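Local coordinates for metallophosphoesterase TT1561-like domain-containing protein (Aquifex aeolicus, PDB 2YVT) that is of unknown function but is probably a metal-dependent phosphoesterase of the calcineurin superfamily, at residues A[158-168]-A[202-211]. Residues are numbered along the deposited sequence; the frame is centred on the assembly and turned at random.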
ATOM      1  N   ARG A 158       9.901   1.001  14.180  1.00 10.06           N
ATOM      2  CA  ARG A 158      10.358   2.358  13.882  1.00 10.31           C
ATOM      3  C   ARG A 158      11.839   2.421  13.508  1.00  9.77           C
ATOM      4  O   ARG A 158      12.201   3.022  12.497  1.00 10.57           O
ATOM      5  CB  ARG A 158      10.083   3.291  15.079  1.00 10.49           C
ATOM      6  CG  ARG A 158      10.630   4.693  14.921  1.00 12.32           C
ATOM      7  CD  ARG A 158      10.416   5.512  16.202  1.00 12.58           C
ATOM      8  NE  ARG A 158       8.996   5.743  16.486  1.00 14.18           N
ATOM      9  CZ  ARG A 158       8.343   6.860  16.174  1.00 14.32           C
ATOM     10  NH1 ARG A 158       8.980   7.847  15.549  1.00 15.84           N
ATOM     11  NH2 ARG A 158       7.051   6.982  16.472  1.00 14.49           N
ATOM     12  N   TRP A 159      12.693   1.791  14.315  1.00  9.96           N
ATOM     13  CA  TRP A 159      14.133   1.867  14.065  1.00  9.58           C
ATOM     14  C   TRP A 159      14.503   1.389  12.660  1.00  9.89           C
ATOM     15  O   TRP A 159      15.362   1.968  12.012  1.00 10.26           O
ATOM     16  CB  TRP A 159      14.929   1.087  15.120  1.00 11.96           C
ATOM     17  CG  TRP A 159      14.872  -0.403  15.008  1.00 11.61           C
ATOM     18  CD1 TRP A 159      14.049  -1.233  15.694  1.00 12.63           C
ATOM     19  CD2 TRP A 159      15.687  -1.243  14.171  1.00 12.57           C
ATOM     20  NE1 TRP A 159      14.297  -2.538  15.355  1.00 13.05           N
ATOM     21  CE2 TRP A 159      15.291  -2.575  14.414  1.00 12.55           C
ATOM     22  CE3 TRP A 159      16.705  -0.996  13.236  1.00 12.19           C
ATOM     23  CZ2 TRP A 159      15.877  -3.666  13.760  1.00 12.92           C
ATOM     24  CZ3 TRP A 159      17.294  -2.080  12.583  1.00 12.72           C
ATOM     25  CH2 TRP A 159      16.869  -3.400  12.846  1.00 12.58           C
ATOM     26  N   TYR A 160      13.854   0.318  12.209  1.00  9.12           N
ATOM     27  CA  TYR A 160      14.169  -0.269  10.913  1.00  9.61           C
ATOM     28  C   TYR A 160      13.648   0.591   9.761  1.00  9.51           C
ATOM     29  O   TYR A 160      14.330   0.777   8.755  1.00 10.27           O
ATOM     30  CB  TYR A 160      13.616  -1.689  10.831  1.00 10.21           C
ATOM     31  CG  TYR A 160      13.907  -2.376   9.521  1.00 10.49           C
ATOM     32  CD1 TYR A 160      15.164  -2.938   9.266  1.00 10.14           C
ATOM     33  CD2 TYR A 160      12.918  -2.478   8.538  1.00  9.71           C
ATOM     34  CE1 TYR A 160      15.432  -3.576   8.058  1.00 10.67           C
ATOM     35  CE2 TYR A 160      13.170  -3.110   7.332  1.00 10.62           C
ATOM     36  CZ  TYR A 160      14.432  -3.656   7.095  1.00  9.95           C
ATOM     37  OH  TYR A 160      14.687  -4.290   5.900  1.00 12.77           O
ATOM     38  N   VAL A 161      12.436   1.117   9.919  1.00 10.09           N
ATOM     39  CA  VAL A 161      11.862   2.012   8.925  1.00 10.81           C
ATOM     40  C   VAL A 161      12.783   3.222   8.723  1.00 11.66           C
ATOM     41  O   VAL A 161      13.142   3.561   7.590  1.00 12.16           O
ATOM     42  CB  VAL A 161      10.439   2.439   9.327  1.00 10.72           C
ATOM     43  CG1 VAL A 161       9.872   3.433   8.324  1.00 12.75           C
ATOM     44  CG2 VAL A 161       9.543   1.197   9.448  1.00 11.15           C
ATOM     45  N   GLU A 162      13.207   3.832   9.830  1.00 12.68           N
ATOM     46  CA  GLU A 162      14.093   4.989   9.769  1.00 16.04           C
ATOM     47  C   GLU A 162      15.448   4.622   9.158  1.00 14.19           C
ATOM     48  O   GLU A 162      15.993   5.367   8.339  1.00 15.70           O
ATOM     49  CB  GLU A 162      14.250   5.606  11.161  1.00 16.75           C
ATOM     50  CG  GLU A 162      12.929   6.133  11.723  1.00 20.49           C
ATOM     51  CD  GLU A 162      13.065   6.809  13.080  1.00 21.45           C
ATOM     52  OE1 GLU A 162      14.101   6.633  13.762  1.00 25.33           O
ATOM     53  OE2 GLU A 162      12.107   7.503  13.474  1.00 24.80           O
ATOM     54  N   TYR A 163      15.961   3.452   9.526  1.00 13.25           N
ATOM     55  CA  TYR A 163      17.240   2.973   9.024  1.00 13.54           C
ATOM     56  C   TYR A 163      17.224   2.772   7.506  1.00 13.11           C
ATOM     57  O   TYR A 163      18.139   3.198   6.794  1.00 14.55           O
ATOM     58  CB  TYR A 163      17.606   1.657   9.716  1.00 14.97           C
ATOM     59  CG  TYR A 163      18.971   1.138   9.337  1.00 15.28           C
ATOM     60  CD1 TYR A 163      20.127   1.770   9.810  1.00 16.04           C
ATOM     61  CD2 TYR A 163      19.110   0.035   8.493  1.00 15.38           C
ATOM     62  CE1 TYR A 163      21.395   1.312   9.461  1.00 17.12           C
ATOM     63  CE2 TYR A 163      20.386  -0.441   8.142  1.00 15.92           C
ATOM     64  CZ  TYR A 163      21.512   0.204   8.634  1.00 15.96           C
ATOM     65  OH  TYR A 163      22.763  -0.249   8.278  1.00 17.21           O
ATOM     66  N   ILE A 164      16.179   2.115   7.010  1.00 12.70           N
ATOM     67  CA  ILE A 164      16.074   1.845   5.583  1.00 12.55           C
ATOM     68  C   ILE A 164      15.872   3.132   4.786  1.00 13.39           C
ATOM     69  O   ILE A 164      16.492   3.319   3.737  1.00 13.95           O
ATOM     70  CB  ILE A 164      14.911   0.862   5.289  1.00 12.74           C
ATOM     71  CG1 ILE A 164      15.228  -0.535   5.845  1.00 13.48           C
ATOM     72  CG2 ILE A 164      14.574   0.842   3.781  1.00 13.88           C
ATOM     73  CD1 ILE A 164      16.450  -1.235   5.213  1.00 14.87           C
ATOM     74  N   LEU A 165      15.035   4.030   5.300  1.00 13.37           N
ATOM     75  CA  LEU A 165      14.641   5.218   4.542  1.00 15.55           C
ATOM     76  C   LEU A 165      15.723   6.291   4.443  1.00 16.82           C
ATOM     77  O   LEU A 165      15.520   7.330   3.804  1.00 18.12           O
ATOM     78  CB  LEU A 165      13.323   5.790   5.073  1.00 15.79           C
ATOM     79  CG  LEU A 165      12.077   4.991   4.689  1.00 16.48           C
ATOM     80  CD1 LEU A 165      10.843   5.527   5.424  1.00 17.74           C
ATOM     81  CD2 LEU A 165      11.850   5.018   3.175  1.00 17.02           C
ATOM     82  N   LYS A 166      16.885   6.020   5.033  1.00 18.74           N
ATOM     83  CA  LYS A 166      18.049   6.880   4.835  1.00 21.03           C
ATOM     84  C   LYS A 166      18.421   7.012   3.353  1.00 20.85           C
ATOM     85  O   LYS A 166      19.122   7.955   2.971  1.00 22.82           O
ATOM     86  CB  LYS A 166      19.239   6.374   5.649  1.00 22.89           C
ATOM     87  CG  LYS A 166      19.073   6.549   7.151  1.00 25.65           C
ATOM     88  CD  LYS A 166      20.415   6.615   7.891  1.00 28.15           C
ATOM     89  CE  LYS A 166      21.363   5.494   7.482  1.00 29.44           C
ATOM     90  NZ  LYS A 166      20.763   4.150   7.690  1.00 30.10           N
ATOM     91  N   PHE A 167      17.938   6.086   2.517  1.00 20.08           N
ATOM     92  CA  PHE A 167      18.251   6.127   1.081  1.00 20.24           C
ATOM     93  C   PHE A 167      17.642   7.330   0.359  1.00 21.12           C
ATOM     94  O   PHE A 167      18.149   7.766  -0.671  1.00 21.17           O
ATOM     95  CB  PHE A 167      17.922   4.803   0.357  1.00 20.73           C
ATOM     96  CG  PHE A 167      16.450   4.561   0.095  1.00 20.15           C
ATOM     97  CD1 PHE A 167      15.767   5.286  -0.879  1.00 20.37           C
ATOM     98  CD2 PHE A 167      15.765   3.556   0.775  1.00 19.59           C
ATOM     99  CE1 PHE A 167      14.417   5.046  -1.133  1.00 20.83           C
ATOM    100  CE2 PHE A 167      14.418   3.306   0.524  1.00 20.45           C
ATOM    101  CZ  PHE A 167      13.743   4.055  -0.425  1.00 20.59           C
ATOM    102  N   VAL A 168      16.559   7.867   0.910  1.00 21.33           N
ATOM    103  CA  VAL A 168      15.838   8.955   0.247  1.00 24.13           C
ATOM    104  C   VAL A 168      16.753  10.161  -0.010  1.00 26.08           C
ATOM    105  O   VAL A 168      16.697  10.768  -1.083  1.00 26.87           O
ATOM    106  CB  VAL A 168      14.565   9.354   1.042  1.00 24.15           C
ATOM    107  CG1 VAL A 168      13.821  10.493   0.346  1.00 24.35           C
ATOM    108  CG2 VAL A 168      13.651   8.150   1.205  1.00 25.08           C
ATOM    109  N   ALA A 202       2.271   6.754  14.730  1.00 11.27           N
ATOM    110  CA  ALA A 202       3.155   7.902  14.903  1.00 12.06           C
ATOM    111  C   ALA A 202       4.441   7.728  14.117  1.00 11.87           C
ATOM    112  O   ALA A 202       5.124   8.701  13.815  1.00 11.88           O
ATOM    113  CB  ALA A 202       3.471   8.103  16.380  1.00 12.45           C
ATOM    114  N   VAL A 203       4.781   6.480  13.785  1.00 11.63           N
ATOM    115  CA  VAL A 203       5.971   6.231  12.978  1.00 11.76           C
ATOM    116  C   VAL A 203       5.829   6.944  11.639  1.00 11.63           C
ATOM    117  O   VAL A 203       6.788   7.517  11.120  1.00 12.30           O
ATOM    118  CB  VAL A 203       6.208   4.721  12.764  1.00 11.76           C
ATOM    119  CG1 VAL A 203       7.312   4.497  11.746  1.00 12.36           C
ATOM    120  CG2 VAL A 203       6.553   4.058  14.091  1.00 13.15           C
ATOM    121  N   VAL A 204       4.615   6.935  11.093  1.00 12.16           N
ATOM    122  CA  VAL A 204       4.385   7.540   9.789  1.00 10.96           C
ATOM    123  C   VAL A 204       4.384   9.075   9.889  1.00 10.84           C
ATOM    124  O   VAL A 204       4.906   9.749   9.006  1.00 10.51           O
ATOM    125  CB  VAL A 204       3.118   6.970   9.105  1.00 11.72           C
ATOM    126  CG1 VAL A 204       2.950   7.567   7.727  1.00 12.33           C
ATOM    127  CG2 VAL A 204       3.242   5.444   8.999  1.00 12.30           C
ATOM    128  N   ASN A 205       3.844   9.633  10.972  1.00 11.31           N
ATOM    129  CA  ASN A 205       3.984  11.090  11.165  1.00 10.91           C
ATOM    130  C   ASN A 205       5.453  11.459  11.186  1.00 11.68           C
ATOM    131  O   ASN A 205       5.860  12.480  10.634  1.00 12.09           O
ATOM    132  CB  ASN A 205       3.317  11.568  12.460  1.00 11.05           C
ATOM    133  CG  ASN A 205       1.828  11.351  12.452  1.00 11.81           C
ATOM    134  OD1 ASN A 205       1.033  12.299  12.324  1.00 14.05           O
ATOM    135  ND2 ASN A 205       1.433  10.105  12.570  1.00  9.16           N
ATOM    136  N   THR A 206       6.245  10.602  11.825  1.00 11.11           N
ATOM    137  CA  THR A 206       7.675  10.825  11.953  1.00 12.67           C
ATOM    138  C   THR A 206       8.386  10.725  10.600  1.00 12.86           C
ATOM    139  O   THR A 206       9.201  11.589  10.276  1.00 14.08           O
ATOM    140  CB  THR A 206       8.297   9.880  12.999  1.00 13.41           C
ATOM    141  OG1 THR A 206       7.622  10.040  14.258  1.00 13.09           O
ATOM    142  CG2 THR A 206       9.771  10.177  13.180  1.00 14.73           C
ATOM    143  N   ILE A 207       8.062   9.692   9.812  1.00 13.44           N
ATOM    144  CA  ILE A 207       8.595   9.562   8.449  1.00 15.59           C
ATOM    145  C   ILE A 207       8.254  10.784   7.610  1.00 13.86           C
ATOM    146  O   ILE A 207       9.081  11.290   6.863  1.00 14.72           O
ATOM    147  CB  ILE A 207       7.987   8.363   7.668  1.00 17.44           C
ATOM    148  CG1 ILE A 207       8.216   7.026   8.360  1.00 20.09           C
ATOM    149  CG2 ILE A 207       8.530   8.344   6.228  1.00 19.57           C
ATOM    150  CD1 ILE A 207       7.472   5.889   7.664  1.00 18.76           C
ATOM    151  N   ILE A 208       7.008  11.240   7.714  1.00 13.03           N
ATOM    152  CA  ILE A 208       6.556  12.388   6.953  1.00 13.31           C
ATOM    153  C   ILE A 208       7.340  13.641   7.356  1.00 14.41           C
ATOM    154  O   ILE A 208       7.747  14.418   6.497  1.00 14.87           O
ATOM    155  CB  ILE A 208       5.032  12.577   7.099  1.00 13.11           C
ATOM    156  CG1 ILE A 208       4.301  11.511   6.270  1.00 13.07           C
ATOM    157  CG2 ILE A 208       4.610  13.988   6.693  1.00 14.06           C
ATOM    158  CD1 ILE A 208       2.802  11.458   6.502  1.00 13.66           C
ATOM    159  N   LYS A 209       7.575  13.806   8.656  1.00 15.08           N
ATOM    160  CA  LYS A 209       8.373  14.924   9.160  1.00 17.73           C
ATOM    161  C   LYS A 209       9.805  14.840   8.625  1.00 17.67           C
ATOM    162  O   LYS A 209      10.368  15.836   8.159  1.00 18.92           O
ATOM    163  CB  LYS A 209       8.343  14.940  10.698  1.00 20.41           C
ATOM    164  CG  LYS A 209       9.449  15.751  11.394  1.00 21.28           C
ATOM    165  CD  LYS A 209       9.208  17.246  11.318  1.00 23.14           C
ATOM    166  CE  LYS A 209      10.278  18.013  12.101  1.00 20.83           C
ATOM    167  NZ  LYS A 209      10.031  19.470  12.061  1.00 23.23           N
ATOM    168  N   SER A 210      10.373  13.638   8.671  1.00 17.40           N
ATOM    169  CA  SER A 210      11.745  13.412   8.236  1.00 18.93           C
ATOM    170  C   SER A 210      11.953  13.622   6.735  1.00 18.86           C
ATOM    171  O   SER A 210      12.906  14.295   6.328  1.00 20.99           O
ATOM    172  CB  SER A 210      12.214  12.014   8.650  1.00 20.49           C
ATOM    173  OG  SER A 210      13.540  11.791   8.219  1.00 22.72           O
ATOM    174  N   LEU A 211      11.060  13.051   5.926  1.00 18.05           N
ATOM    175  CA  LEU A 211      11.202  13.045   4.469  1.00 17.43           C
ATOM    176  C   LEU A 211      10.560  14.244   3.778  1.00 16.97           C
ATOM    177  O   LEU A 211      10.937  14.590   2.651  1.00 18.00           O
ATOM    178  CB  LEU A 211      10.612  11.755   3.882  1.00 17.62           C
ATOM    179  CG  LEU A 211      11.276  10.432   4.276  1.00 18.84           C
ATOM    180  CD1 LEU A 211      10.715   9.310   3.412  1.00 19.07           C
ATOM    181  CD2 LEU A 211      12.791  10.500   4.162  1.00 20.78           C
TER
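R158 reaches over the first turn of helix 202-211 and lays its guanidinium across V203, whose CA sits under one face of the group, 3.7 Å from its plane and set off from the centre of the group. With CG anti to the backbone N (chi1 175°) the chain leaves helix 158-164 before bending at chi3, and on the way R158 CB meets V203 CG2 at 3.7 Å. At the edge of the group, R158 NH1 donates to T206 OG1 (2.9 Å, N-H...O angle 160°), the acceptor lying close to the guanidinium plane. In turn T206 OG1 donates to A202 O at 2.9 Å, so the hydroxyl relays between arginine and helix backbone; A202 O also accepts from T206 N, the two donors arriving from opposite faces of its carbonyl plane. E145 forms a salt bridge with R158 NE, and with the T206 bond this helps hold the guanidinium's orientation, while E162 OE2 makes a long salt bridge to NH1 and touches T206 CG2. Were an alanine here, E145 would probably lose its charge mate, T206 OG1 its donor from R158, and V203 the group lying over it.

Beyond these polar groups the packing is apolar. The helices run nearly parallel, 21° apart with axes 10.7 Å from each other, and both lie on the sheet containing strands 134-144 and 175-180, neighbours in one outer helical layer of the alpha-beta-beta-alpha sandwich of calcineurin-like metallophosphoesterases. V161 and I207 both rest on L143 of that sheet and cross at about a right angle, V161 CG1 meeting I207 CD1 at a tight 3.5 Å. One turn on, L165 CD1 comes against I207 CG2 (3.7 Å). Where helix 202-211 ends, V168 turns its CB and both methyls to L211, L211 CD2 approaching V168 CB at 3.8 Å, while V168 also touches I137 and L176 of the sheet.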